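Local coordinates for 4-oxalocrotonate tautomerase family enzyme (Burkholderia sp. RPE67, PDB 6VVM), which belongs to the tautomerase family of enzymes and assembles from three copies of a chain containing two beta-alpha-beta units, at residues P1-L7 with S37-T43; R15-L19 with S88-D93; A26-I31 with A79-L84; P62-L68 with R100-I106. All coordinates share one frame; numbering follows the deposited sequence.

Contact 1: residues P1-L7 with S37-T43; sequences PTLEVYL and SVRILLT
Arg39 N meets Pro1 O at 2.9 Å in a nearly straight hydrogen bond, the first of a series joining 1-7 and 37-43 as parallel strands. Leu3 and Val5 each give their N-H to one carbonyl of the partner strand and take an N-H from the residue two further on, Leu41 and Thr43 respectively, and Leu7 N closes the series on Thr43 O at 3.2 Å, standing above the carbonyl plane.

Thr2, Glu4, Arg39 and Thr43 lie on one face, together with Leu41 and Tyr6. Thr43 OG1 donates to Glu4 OE2 over 2.6 Å, reaching the oxygen on its anti side, 16° out of the carboxylate plane. Glu4 gets there as an extended chain, with CG anti to the backbone N (chi1 170°). Two waters bridge Thr2 OG1 to Arg39, one held by NH1 at the guanidinium edge and in its plane, the other by NE at 3.0 Å.

Carbon contacts occur on both faces. The Leu41 CD1 methyl lies against the Glu4 carboxylate, 3.6 Å from CD, and Thr43 CB lies over one face of the Tyr6 ring, offset toward its rim. On the other face, Val5 CB meets Leu42 CD2 at 3.6 Å as the two side chains run side by side toward helix 13-31.

Glu4 OE2 also forms a salt bridge with Lys104 of the second subunit. With hydroxyl and lysine both on OE2, the carboxylate is probably restrained in its rotation, while the opposite face, with Leu3, Val5, Ile40 and Leu42, is apolar and packs on the helices.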
loop_
_atom_site.group_PDB
_atom_site.type_symbol
_atom_site.label_atom_id
_atom_site.label_comp_id
_atom_site.label_asym_id
_atom_site.label_seq_id
_atom_site.Cartn_x
_atom_site.Cartn_y
_atom_site.Cartn_z
ATOM N N PRO A 1 3.418 14.200 -3.500
ATOM C CA PRO A 1 2.423 13.158 -3.214
ATOM C C PRO A 1 2.661 11.901 -4.033
ATOM O O PRO A 1 3.137 11.974 -5.175
ATOM C CB PRO A 1 1.085 13.813 -3.613
ATOM C CG PRO A 1 1.357 15.256 -3.719
ATOM C CD PRO A 1 2.803 15.387 -4.116
ATOM N N THR A 2 2.332 10.753 -3.446
ATOM C CA THR A 2 2.372 9.476 -4.139
ATOM C C THR A 2 0.953 8.926 -4.181
ATOM O O THR A 2 0.349 8.689 -3.132
ATOM C CB THR A 2 3.306 8.475 -3.446
ATOM O OG1 THR A 2 4.650 8.974 -3.414
ATOM C CG2 THR A 2 3.275 7.150 -4.187
ATOM N N LEU A 3 0.421 8.745 -5.384
ATOM C CA LEU A 3 -0.913 8.194 -5.574
ATOM C C LEU A 3 -0.810 6.759 -6.070
ATOM O O LEU A 3 0.022 6.440 -6.925
ATOM C CB LEU A 3 -1.731 9.016 -6.575
ATOM C CG LEU A 3 -1.711 10.539 -6.447
ATOM C CD1 LEU A 3 -2.734 11.131 -7.402
ATOM C CD2 LEU A 3 -2.002 10.941 -4.994
ATOM N N GLU A 4 -1.676 5.895 -5.553
ATOM C CA GLU A 4 -1.772 4.534 -6.061
ATOM C C GLU A 4 -3.233 4.291 -6.392
ATOM O O GLU A 4 -4.102 4.467 -5.532
ATOM C CB GLU A 4 -1.237 3.491 -5.060
ATOM C CG GLU A 4 -1.576 2.057 -5.506
ATOM C CD GLU A 4 -0.857 0.941 -4.762
ATOM O OE1 GLU A 4 -0.404 1.142 -3.609
ATOM O OE2 GLU A 4 -0.752 -0.158 -5.356
ATOM N N VAL A 5 -3.508 3.938 -7.645
ATOM C CA VAL A 5 -4.862 3.658 -8.092
ATOM C C VAL A 5 -5.004 2.163 -8.340
ATOM O O VAL A 5 -4.303 1.589 -9.184
ATOM C CB VAL A 5 -5.227 4.458 -9.349
ATOM C CG1 VAL A 5 -6.690 4.252 -9.670
ATOM C CG2 VAL A 5 -4.917 5.928 -9.130
ATOM N N TYR A 6 -5.921 1.542 -7.616
ATOM C CA TYR A 6 -6.366 0.184 -7.905
ATOM C C TYR A 6 -7.472 0.236 -8.956
ATOM O O TYR A 6 -8.519 0.866 -8.740
ATOM C CB TYR A 6 -6.857 -0.490 -6.632
ATOM C CG TYR A 6 -5.733 -0.920 -5.728
ATOM C CD1 TYR A 6 -5.172 -0.036 -4.814
ATOM C CD2 TYR A 6 -5.223 -2.205 -5.802
ATOM C CE1 TYR A 6 -4.148 -0.429 -3.986
ATOM C CE2 TYR A 6 -4.203 -2.615 -4.977
ATOM C CZ TYR A 6 -3.667 -1.730 -4.071
ATOM O OH TYR A 6 -2.650 -2.159 -3.256
ATOM N N LEU A 7 -7.221 -0.381 -10.102
ATOM C CA LEU A 7 -8.158 -0.368 -11.215
ATOM C C LEU A 7 -8.169 -1.736 -11.881
ATOM O O LEU A 7 -7.244 -2.535 -11.695
ATOM C CB LEU A 7 -7.819 0.744 -12.225
ATOM C CG LEU A 7 -6.626 0.640 -13.181
ATOM C CD1 LEU A 7 -6.578 1.887 -14.076
ATOM C CD2 LEU A 7 -5.300 0.479 -12.432
ATOM N N SER A 37 6.052 16.969 -8.400
ATOM C CA SER A 37 6.161 16.206 -7.170
ATOM C C SER A 37 5.092 15.121 -7.067
ATOM O O SER A 37 5.071 14.392 -6.080
ATOM C CB SER A 37 6.075 17.135 -5.958
ATOM O OG SER A 37 4.746 17.558 -5.725
ATOM N N VAL A 38 4.201 15.020 -8.041
ATOM C CA VAL A 38 3.146 14.005 -8.022
ATOM C C VAL A 38 3.658 12.763 -8.728
ATOM O O VAL A 38 3.924 12.798 -9.935
ATOM C CB VAL A 38 1.863 14.531 -8.680
ATOM C CG1 VAL A 38 0.771 13.439 -8.684
ATOM C CG2 VAL A 38 1.390 15.770 -7.951
ATOM N N ARG A 39 3.804 11.668 -7.969
ATOM C CA ARG A 39 4.153 10.353 -8.490
ATOM C C ARG A 39 2.930 9.444 -8.421
ATOM O O ARG A 39 2.248 9.388 -7.391
ATOM C CB ARG A 39 5.313 9.729 -7.697
ATOM C CG ARG A 39 6.676 10.361 -7.985
ATOM C CD ARG A 39 7.662 10.176 -6.819
ATOM N NE ARG A 39 7.162 10.806 -5.597
ATOM C CZ ARG A 39 7.316 12.097 -5.296
ATOM N NH1 ARG A 39 6.822 12.585 -4.159
ATOM N NH2 ARG A 39 7.962 12.905 -6.124
ATOM N N ILE A 40 2.644 8.739 -9.509
ATOM C CA ILE A 40 1.464 7.880 -9.575
ATOM C C ILE A 40 1.867 6.455 -9.921
ATOM O O ILE A 40 2.664 6.223 -10.834
ATOM C CB ILE A 40 0.442 8.409 -10.599
ATOM C CG1 ILE A 40 0.007 9.825 -10.216
ATOM C CG2 ILE A 40 -0.776 7.464 -10.707
ATOM C CD1 ILE A 40 -0.874 10.457 -11.214
ATOM N N LEU A 41 1.262 5.488 -9.243
ATOM C CA LEU A 41 1.353 4.103 -9.674
ATOM C C LEU A 41 -0.052 3.569 -9.850
ATOM O O LEU A 41 -0.893 3.722 -8.959
ATOM C CB LEU A 41 2.143 3.218 -8.690
ATOM C CG LEU A 41 1.785 3.156 -7.203
ATOM C CD1 LEU A 41 2.161 1.761 -6.608
ATOM C CD2 LEU A 41 2.490 4.258 -6.434
ATOM N N LEU A 42 -0.313 2.990 -11.015
ATOM C CA LEU A 42 -1.563 2.302 -11.293
ATOM C C LEU A 42 -1.341 0.820 -11.031
ATOM O O LEU A 42 -0.379 0.240 -11.543
ATOM C CB LEU A 42 -2.017 2.523 -12.736
ATOM C CG LEU A 42 -2.073 3.999 -13.142
ATOM C CD1 LEU A 42 -2.428 4.127 -14.615
ATOM C CD2 LEU A 42 -3.061 4.736 -12.247
ATOM N N THR A 43 -2.204 0.225 -10.216
ATOM C CA THR A 43 -2.107 -1.195 -9.867
ATOM C C THR A 43 -3.303 -1.905 -10.492
ATOM O O THR A 43 -4.412 -1.884 -9.947
ATOM C CB THR A 43 -2.041 -1.375 -8.352
ATOM O OG1 THR A 43 -0.832 -0.778 -7.861
ATOM C CG2 THR A 43 -2.033 -2.879 -7.979
HETATM O O HOH W 1 5.418 11.334 -2.147
HETATM O O HOH W 2 7.338 8.475 -3.728
#

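Contact 2: residues R15-L19 with S88-D93; sequences RKASL and SASVLD
Val91 packs against Leu19 and Arg15 where helices 13-31 and 74-92 run antiparallel, their local axes 9.8 Å apart at 161°. Its CG1 does most of the touching: this methyl lies 3.7 Å from Leu19 N and 3.8 Å from Leu19 CB, with Ser18 OG also nearby. The valine thus sits against the backbone of the opposite helix as well as its side chains.

Leu19 crosses Val91 at an angle and spreads its two methyls. CD1 faces Ser88 CA at 4.1 Å, and CD2 makes a looser contact with Leu92 CD2 at 4.4 Å. Leu42 of the sheet packs against Leu19.

Arg15 slides past Val91 in the opposite direction. Its aliphatic part starts out extended and bends at chi3 (-91°), which lays the guanidinium beside the end of helix 74-92. Val91 O and Leu92 O both lie over one guanidinium face. NE is 3.2 Å from Val91 O, but the angle is too poor for a hydrogen bond, and NH1 has His11 ND1 as its partner. The helix ends there in a Schellman motif, with Asp93 as the C-prime residue at positive phi (63°).

The pairing therefore combines an apolar centre, supplied by valine and leucine, with a cationic margin. The carbonyls at a helix C-terminus carry partial negative charge, so the guanidinium over them is probably favoured electrostatically even without a direct hydrogen bond.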
loop_
_atom_site.group_PDB
_atom_site.type_symbol
_atom_site.label_atom_id
_atom_site.label_comp_id
_atom_site.label_asym_id
_atom_site.label_seq_id
_atom_site.Cartn_x
_atom_site.Cartn_y
_atom_site.Cartn_z
ATOM N N ARG A 15 -5.673 5.656 -22.217
ATOM C CA ARG A 15 -6.547 6.022 -21.110
ATOM C C ARG A 15 -5.778 6.082 -19.795
ATOM O O ARG A 15 -6.036 6.956 -18.960
ATOM C CB ARG A 15 -7.717 5.047 -20.998
ATOM C CG ARG A 15 -8.712 5.463 -19.937
ATOM C CD ARG A 15 -9.921 4.571 -19.916
ATOM N NE ARG A 15 -10.996 5.067 -20.775
ATOM C CZ ARG A 15 -12.108 4.379 -21.021
ATOM N NH1 ARG A 15 -12.270 3.171 -20.491
ATOM N NH2 ARG A 15 -13.048 4.886 -21.804
ATOM N N LYS A 16 -4.851 5.141 -19.578
ATOM C CA LYS A 16 -4.018 5.208 -18.383
ATOM C C LYS A 16 -3.175 6.477 -18.381
ATOM O O LYS A 16 -3.032 7.135 -17.346
ATOM C CB LYS A 16 -3.135 3.966 -18.290
ATOM C CG LYS A 16 -3.934 2.689 -18.081
ATOM C CD LYS A 16 -3.033 1.523 -17.720
ATOM C CE LYS A 16 -2.597 0.728 -18.933
ATOM N NZ LYS A 16 -2.282 -0.688 -18.488
ATOM N N ALA A 17 -2.611 6.837 -19.537
ATOM C CA ALA A 17 -1.901 8.108 -19.645
ATOM C C ALA A 17 -2.824 9.297 -19.363
ATOM O O ALA A 17 -2.414 10.268 -18.715
ATOM C CB ALA A 17 -1.265 8.231 -21.035
ATOM N N SER A 18 -4.080 9.236 -19.816
ATOM C CA SER A 18 -5.000 10.337 -19.525
ATOM C C SER A 18 -5.411 10.336 -18.056
ATOM O O SER A 18 -5.671 11.393 -17.475
ATOM C CB SER A 18 -6.227 10.256 -20.439
ATOM O OG SER A 18 -7.241 11.145 -20.008
ATOM N N LEU A 19 -5.419 9.168 -17.421
ATOM C CA LEU A 19 -5.690 9.133 -15.988
ATOM C C LEU A 19 -4.539 9.730 -15.191
ATOM O O LEU A 19 -4.772 10.461 -14.221
ATOM C CB LEU A 19 -5.946 7.695 -15.546
ATOM C CG LEU A 19 -6.194 7.530 -14.041
ATOM C CD1 LEU A 19 -7.509 8.171 -13.648
ATOM C CD2 LEU A 19 -6.179 6.039 -13.642
ATOM N N SER A 88 -11.090 10.324 -11.522
ATOM C CA SER A 88 -11.068 8.883 -11.736
ATOM C C SER A 88 -12.357 8.412 -12.397
ATOM O O SER A 88 -12.321 7.641 -13.363
ATOM C CB SER A 88 -10.846 8.167 -10.403
ATOM O OG SER A 88 -9.567 8.492 -9.892
ATOM N N ALA A 89 -13.504 8.897 -11.914
ATOM C CA ALA A 89 -14.775 8.434 -12.460
ATOM C C ALA A 89 -14.951 8.884 -13.901
ATOM O O ALA A 89 -15.461 8.126 -14.732
ATOM C CB ALA A 89 -15.935 8.934 -11.597
ATOM N N SER A 90 -14.521 10.107 -14.226
ATOM C CA SER A 90 -14.730 10.592 -15.583
ATOM C C SER A 90 -13.779 9.913 -16.563
ATOM O O SER A 90 -14.202 9.505 -17.651
ATOM C CB SER A 90 -14.596 12.121 -15.626
ATOM O OG SER A 90 -13.279 12.508 -15.941
ATOM N N VAL A 91 -12.510 9.726 -16.180
ATOM C CA VAL A 91 -11.544 9.127 -17.099
ATOM C C VAL A 91 -11.829 7.639 -17.279
ATOM O O VAL A 91 -11.844 7.120 -18.403
ATOM C CB VAL A 91 -10.104 9.367 -16.609
ATOM C CG1 VAL A 91 -9.109 8.653 -17.516
ATOM C CG2 VAL A 91 -9.789 10.869 -16.555
ATOM N N LEU A 92 -12.053 6.930 -16.179
ATOM C CA LEU A 92 -12.345 5.508 -16.276
ATOM C C LEU A 92 -13.782 5.235 -16.705
ATOM O O LEU A 92 -14.129 4.073 -16.933
ATOM C CB LEU A 92 -12.072 4.816 -14.941
ATOM C CG LEU A 92 -10.639 4.835 -14.425
ATOM C CD1 LEU A 92 -10.566 4.099 -13.095
ATOM C CD2 LEU A 92 -9.716 4.212 -15.453
ATOM N N ASP A 93 -14.615 6.272 -16.810
ATOM C CA ASP A 93 -15.986 6.148 -17.311
ATOM C C ASP A 93 -16.843 5.264 -16.411
ATOM O O ASP A 93 -17.519 4.341 -16.871
ATOM C CB ASP A 93 -16.003 5.633 -18.748
ATOM C CG ASP A 93 -17.292 5.969 -19.456
ATOM O OD1 ASP A 93 -17.923 6.975 -19.067
ATOM O OD2 ASP A 93 -17.681 5.227 -20.379
#

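Contact 3: residues A26-I31 with A79-L84; sequences ATVDAI and ALIAHL
Ala26 and Ala30 of helix 13-31 pack against His83 and Leu80 of helix 74-92 in an antiparallel helix-helix contact. These are the connecting helices of the two beta-alpha-beta units of the tautomerase fold, lying next to each other on one face of the four-stranded sheet. The short axes pass 8.5 Å apart at 155°, a close approach consistent with the small alanines in the interface.

At one end, Ala26 CB meets His83 CB at 3.8 Å. The imidazole extends beyond it, oblique to both Ala26 O and Ala30 CB, and has Ala79 O of its own helix at its edge, in the ring plane. Asp29 lies near the ring, but its OD2 remains 4.9 Å from His83 ND1, too far for a direct polar contact.

Toward the sheet the packing becomes more apolar. Leu84 CD2 approaches Thr27 OG1 at 3.6 Å; that hydroxyl is already hydrogen-bonded to Leu23 O in its own helix, so a methyl can lie against it. Leu80 runs alongside Thr27, its CG anti to the backbone N (chi1 -172°), an orientation that brings CD1 close to both Thr27 OG1 and Ala30 CB. Ile31 crosses the same leucine, with CG2 at 3.9 Å from Leu80 CB. Leu68 touches Ile31 and Leu80 alike, joining the helix pair to the sheet.

The tightest packing is at Ala30, whose CB presses to 3.5 Å from Leu80 CA.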
loop_
_atom_site.group_PDB
_atom_site.type_symbol
_atom_site.label_atom_id
_atom_site.label_comp_id
_atom_site.label_asym_id
_atom_site.label_seq_id
_atom_site.Cartn_x
_atom_site.Cartn_y
_atom_site.Cartn_z
ATOM N N ALA A 26 -5.478 17.124 -10.880
ATOM C CA ALA A 26 -6.414 17.124 -9.765
ATOM C C ALA A 26 -5.694 17.421 -8.466
ATOM O O ALA A 26 -6.224 18.137 -7.605
ATOM C CB ALA A 26 -7.132 15.767 -9.675
ATOM N N THR A 27 -4.481 16.872 -8.316
ATOM C CA THR A 27 -3.722 17.030 -7.089
ATOM C C THR A 27 -3.144 18.434 -6.994
ATOM O O THR A 27 -3.222 19.068 -5.939
ATOM C CB THR A 27 -2.615 15.968 -7.034
ATOM O OG1 THR A 27 -3.212 14.661 -7.092
ATOM C CG2 THR A 27 -1.792 16.087 -5.751
ATOM N N VAL A 28 -2.614 18.952 -8.108
ATOM C CA VAL A 28 -2.115 20.331 -8.141
ATOM C C VAL A 28 -3.207 21.309 -7.716
ATOM O O VAL A 28 -2.981 22.190 -6.880
ATOM C CB VAL A 28 -1.576 20.686 -9.541
ATOM C CG1 VAL A 28 -1.217 22.200 -9.610
ATOM C CG2 VAL A 28 -0.373 19.848 -9.879
ATOM N N ASP A 29 -4.398 21.190 -8.307
ATOM C CA ASP A 29 -5.477 22.113 -7.974
ATOM C C ASP A 29 -5.952 21.943 -6.536
ATOM O O ASP A 29 -6.347 22.925 -5.896
ATOM C CB ASP A 29 -6.655 21.931 -8.931
ATOM C CG ASP A 29 -6.386 22.500 -10.319
ATOM O OD1 ASP A 29 -5.332 23.161 -10.531
ATOM O OD2 ASP A 29 -7.241 22.277 -11.201
ATOM N N ALA A 30 -5.919 20.715 -6.005
ATOM C CA ALA A 30 -6.581 20.469 -4.731
ATOM C C ALA A 30 -5.724 20.893 -3.555
ATOM O O ALA A 30 -6.233 21.475 -2.590
ATOM C CB ALA A 30 -6.942 18.983 -4.598
ATOM N N ILE A 31 -4.439 20.551 -3.590
ATOM C CA ILE A 31 -3.543 20.774 -2.465
ATOM C C ILE A 31 -2.337 21.623 -2.833
ATOM O O ILE A 31 -1.548 21.967 -1.941
ATOM C CB ILE A 31 -3.084 19.436 -1.841
ATOM C CG1 ILE A 31 -2.020 18.767 -2.709
ATOM C CG2 ILE A 31 -4.291 18.480 -1.673
ATOM C CD1 ILE A 31 -1.444 17.486 -2.094
ATOM N N ALA A 79 -11.013 18.666 -0.737
ATOM C CA ALA A 79 -10.890 18.999 -2.152
ATOM C C ALA A 79 -10.132 17.913 -2.900
ATOM O O ALA A 79 -10.511 17.539 -4.016
ATOM C CB ALA A 79 -10.210 20.359 -2.322
ATOM N N LEU A 80 -9.063 17.394 -2.295
ATOM C CA LEU A 80 -8.338 16.279 -2.888
ATOM C C LEU A 80 -9.263 15.089 -3.136
ATOM O O LEU A 80 -9.274 14.528 -4.238
ATOM C CB LEU A 80 -7.155 15.885 -2.002
ATOM C CG LEU A 80 -6.211 14.844 -2.616
ATOM C CD1 LEU A 80 -5.623 15.299 -3.960
ATOM C CD2 LEU A 80 -5.111 14.486 -1.641
ATOM N N ILE A 81 -10.065 14.710 -2.130
ATOM C CA ILE A 81 -11.032 13.617 -2.300
ATOM C C ILE A 81 -11.978 13.909 -3.462
ATOM O O ILE A 81 -12.241 13.044 -4.304
ATOM C CB ILE A 81 -11.815 13.380 -0.993
ATOM C CG1 ILE A 81 -10.941 12.646 0.033
ATOM C CG2 ILE A 81 -13.107 12.605 -1.264
ATOM C CD1 ILE A 81 -11.530 12.658 1.446
ATOM N N ALA A 82 -12.493 15.140 -3.534
ATOM C CA ALA A 82 -13.472 15.459 -4.568
ATOM C C ALA A 82 -12.836 15.405 -5.953
ATOM O O ALA A 82 -13.414 14.844 -6.889
ATOM C CB ALA A 82 -14.080 16.836 -4.300
ATOM N N HIS A 83 -11.631 15.962 -6.092
ATOM C CA HIS A 83 -10.982 16.048 -7.397
ATOM C C HIS A 83 -10.478 14.693 -7.871
ATOM O O HIS A 83 -10.612 14.359 -9.052
ATOM C CB HIS A 83 -9.821 17.041 -7.344
ATOM C CG HIS A 83 -10.231 18.477 -7.498
ATOM N ND1 HIS A 83 -10.103 19.163 -8.688
ATOM C CD2 HIS A 83 -10.724 19.366 -6.602
ATOM C CE1 HIS A 83 -10.513 20.411 -8.520
ATOM N NE2 HIS A 83 -10.888 20.561 -7.263
ATOM N N LEU A 84 -9.857 13.911 -6.986
ATOM C CA LEU A 84 -9.383 12.595 -7.402
ATOM C C LEU A 84 -10.557 11.714 -7.802
ATOM O O LEU A 84 -10.491 10.998 -8.810
ATOM C CB LEU A 84 -8.560 11.937 -6.286
ATOM C CG LEU A 84 -7.216 12.586 -5.877
ATOM C CD1 LEU A 84 -6.562 11.802 -4.709
ATOM C CD2 LEU A 84 -6.262 12.669 -7.058
#

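Contact 4: residues P62-L68 with R100-I106; sequences PVIIAIL and RVMIKDI
Ile64 lies along the backbone carbonyl of Arg100, on the face of the sheet turned to helix 74-92. Its CB is 3.9 Å from Arg100 O, and CG1 follows at 4.1 Å from the same oxygen. The chain then turns through an off-staggered chi2 of 97°, which brings CD1 back to within 3.3 Å of Arg100 O. That terminal methyl also touches Val101 CG2 at 4.1 Å and meets Ser88 of the overlying helix.

The backbone of Ile64 bonds to the residues on either side of its register partner, Val101: N takes Arg100 O as acceptor, and Ile64 O receives Met102 N at 2.8 Å. The alternation continues through Ala66 and Leu68 to Ile106 N.

On the other face, the Met102 chain bends at chi2 and chi3, setting CE against Ile65 CG1, while Ile67 CG2 packs on Ile106 CG1 at 3.5 Å. Lys104 runs beside Ile67 before its NZ leaves to bond Tyr6 OH of the third subunit.

Parallel neighbours 63-69 and 100-106, linked through helix 74-92, form the beta-alpha-beta unit characteristic of the tautomerase fold.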
loop_
_atom_site.group_PDB
_atom_site.type_symbol
_atom_site.label_atom_id
_atom_site.label_comp_id
_atom_site.label_asym_id
_atom_site.label_seq_id
_atom_site.Cartn_x
_atom_site.Cartn_y
_atom_site.Cartn_z
ATOM N N PRO A 62 -12.798 2.114 -8.785
ATOM C CA PRO A 62 -11.420 2.372 -8.331
ATOM C C PRO A 62 -11.235 2.789 -6.867
ATOM O O PRO A 62 -12.078 3.460 -6.285
ATOM C CB PRO A 62 -10.970 3.508 -9.249
ATOM C CG PRO A 62 -12.225 4.278 -9.531
ATOM C CD PRO A 62 -13.413 3.317 -9.379
ATOM N N VAL A 63 -10.106 2.379 -6.296
ATOM C CA VAL A 63 -9.678 2.800 -4.968
ATOM C C VAL A 63 -8.380 3.577 -5.137
ATOM O O VAL A 63 -7.428 3.078 -5.744
ATOM C CB VAL A 63 -9.484 1.603 -4.025
ATOM C CG1 VAL A 63 -8.851 2.060 -2.701
ATOM C CG2 VAL A 63 -10.827 0.892 -3.795
ATOM N N ILE A 64 -8.351 4.806 -4.640
ATOM C CA ILE A 64 -7.172 5.659 -4.753
ATOM C C ILE A 64 -6.591 5.849 -3.364
ATOM O O ILE A 64 -7.284 6.323 -2.456
ATOM C CB ILE A 64 -7.500 7.015 -5.394
ATOM C CG1 ILE A 64 -8.199 6.850 -6.750
ATOM C CG2 ILE A 64 -6.217 7.802 -5.575
ATOM C CD1 ILE A 64 -9.749 6.942 -6.699
ATOM N N ILE A 65 -5.319 5.494 -3.197
ATOM C CA ILE A 65 -4.577 5.807 -1.987
ATOM C C ILE A 65 -3.658 6.975 -2.295
ATOM O O ILE A 65 -2.889 6.929 -3.266
ATOM C CB ILE A 65 -3.782 4.590 -1.489
ATOM C CG1 ILE A 65 -4.733 3.426 -1.202
ATOM C CG2 ILE A 65 -2.946 4.949 -0.267
ATOM C CD1 ILE A 65 -4.030 2.087 -1.035
ATOM N N ALA A 66 -3.754 8.025 -1.488
ATOM C CA ALA A 66 -2.959 9.238 -1.657
ATOM C C ALA A 66 -2.116 9.432 -0.411
ATOM O O ALA A 66 -2.659 9.581 0.689
ATOM C CB ALA A 66 -3.848 10.461 -1.892
ATOM N N ILE A 67 -0.800 9.440 -0.587
ATOM C CA ILE A 67 0.149 9.577 0.507
ATOM C C ILE A 67 0.745 10.976 0.471
ATOM O O ILE A 67 1.399 11.355 -0.511
ATOM C CB ILE A 67 1.243 8.510 0.425
ATOM C CG1 ILE A 67 0.580 7.126 0.433
ATOM C CG2 ILE A 67 2.223 8.688 1.576
ATOM C CD1 ILE A 67 1.542 5.960 0.475
ATOM N N LEU A 68 0.538 11.726 1.553
ATOM C CA LEU A 68 0.929 13.131 1.665
ATOM C C LEU A 68 1.805 13.335 2.888
ATOM O O LEU A 68 1.621 12.663 3.904
ATOM C CB LEU A 68 -0.296 14.036 1.813
ATOM C CG LEU A 68 -1.464 13.861 0.846
ATOM C CD1 LEU A 68 -2.628 14.739 1.285
ATOM C CD2 LEU A 68 -1.015 14.233 -0.548
ATOM N N ARG A 100 -13.440 5.335 -4.278
ATOM C CA ARG A 100 -12.968 5.385 -2.901
ATOM C C ARG A 100 -11.630 6.099 -2.862
ATOM O O ARG A 100 -10.773 5.847 -3.711
ATOM C CB ARG A 100 -12.781 3.970 -2.315
ATOM C CG ARG A 100 -14.028 3.123 -2.230
ATOM C CD ARG A 100 -15.057 3.804 -1.379
ATOM N NE ARG A 100 -16.043 2.882 -0.801
ATOM C CZ ARG A 100 -16.963 2.226 -1.505
ATOM N NH1 ARG A 100 -17.843 1.451 -0.888
ATOM N NH2 ARG A 100 -17.004 2.338 -2.824
ATOM N N VAL A 101 -11.440 6.969 -1.867
ATOM C CA VAL A 101 -10.161 7.639 -1.650
ATOM C C VAL A 101 -9.733 7.441 -0.204
ATOM O O VAL A 101 -10.537 7.614 0.718
ATOM C CB VAL A 101 -10.228 9.148 -1.974
ATOM C CG1 VAL A 101 -8.885 9.826 -1.622
ATOM C CG2 VAL A 101 -10.595 9.358 -3.442
ATOM N N MET A 102 -8.459 7.111 -0.006
ATOM C CA MET A 102 -7.895 6.990 1.330
ATOM C C MET A 102 -6.591 7.769 1.390
ATOM O O MET A 102 -5.690 7.552 0.570
ATOM C CB MET A 102 -7.670 5.515 1.699
ATOM C CG MET A 102 -8.948 4.786 2.027
ATOM S SD MET A 102 -9.006 3.112 1.361
ATOM C CE MET A 102 -7.408 2.412 1.771
ATOM N N ILE A 103 -6.500 8.698 2.335
ATOM C CA ILE A 103 -5.358 9.601 2.445
ATOM C C ILE A 103 -4.516 9.190 3.637
ATOM O O ILE A 103 -5.019 9.129 4.765
ATOM C CB ILE A 103 -5.798 11.068 2.589
ATOM C CG1 ILE A 103 -6.592 11.515 1.353
ATOM C CG2 ILE A 103 -4.572 11.960 2.819
ATOM C CD1 ILE A 103 -7.168 12.894 1.479
ATOM N N LYS A 104 -3.233 8.941 3.393
ATOM C CA LYS A 104 -2.261 8.672 4.445
ATOM C C LYS A 104 -1.421 9.923 4.673
ATOM O O LYS A 104 -0.797 10.434 3.736
ATOM C CB LYS A 104 -1.364 7.492 4.085
ATOM C CG LYS A 104 -2.035 6.131 4.215
ATOM C CD LYS A 104 -1.200 5.039 3.573
ATOM C CE LYS A 104 -0.344 4.307 4.590
ATOM N NZ LYS A 104 -0.583 2.828 4.516
ATOM N N ASP A 105 -1.421 10.416 5.909
ATOM C CA ASP A 105 -0.552 11.505 6.332
ATOM C C ASP A 105 0.747 10.928 6.882
ATOM O O ASP A 105 0.711 10.024 7.722
ATOM C CB ASP A 105 -1.237 12.342 7.407
ATOM C CG ASP A 105 -2.441 13.087 6.877
ATOM O OD1 ASP A 105 -2.276 13.813 5.885
ATOM O OD2 ASP A 105 -3.543 12.933 7.441
ATOM N N ILE A 106 1.880 11.444 6.417
ATOM C CA ILE A 106 3.203 10.990 6.849
ATOM C C ILE A 106 3.869 12.136 7.608
ATOM O O ILE A 106 4.101 13.200 7.022
ATOM C CB ILE A 106 4.076 10.547 5.656
ATOM C CG1 ILE A 106 3.358 9.500 4.800
ATOM C CG2 ILE A 106 5.447 10.007 6.130
ATOM C CD1 ILE A 106 3.088 8.158 5.504
#

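Overall arrangement
Contacts 1 and 4 are the parallel strand pairs of the two beta-alpha-beta units, and their centres lie about 9 Å apart. Strands 2-8 and 63-69 join them antiparallel into one sheet, with Glu4 N 2.8 Å from Ile65 O in a probable hydrogen bond. Contacts 2 and 3, with centres about 15 Å apart, are successive meetings of the two connecting helices along that sheet. Leu7 CD1 touches Leu92 CD2 at 4.1 Å between contacts 1 and 2, and Ile81 CG1 meets Val101 CG1 at 3.9 Å between contacts 3 and 4. The face away from the helices packs on the other subunits of the trimer.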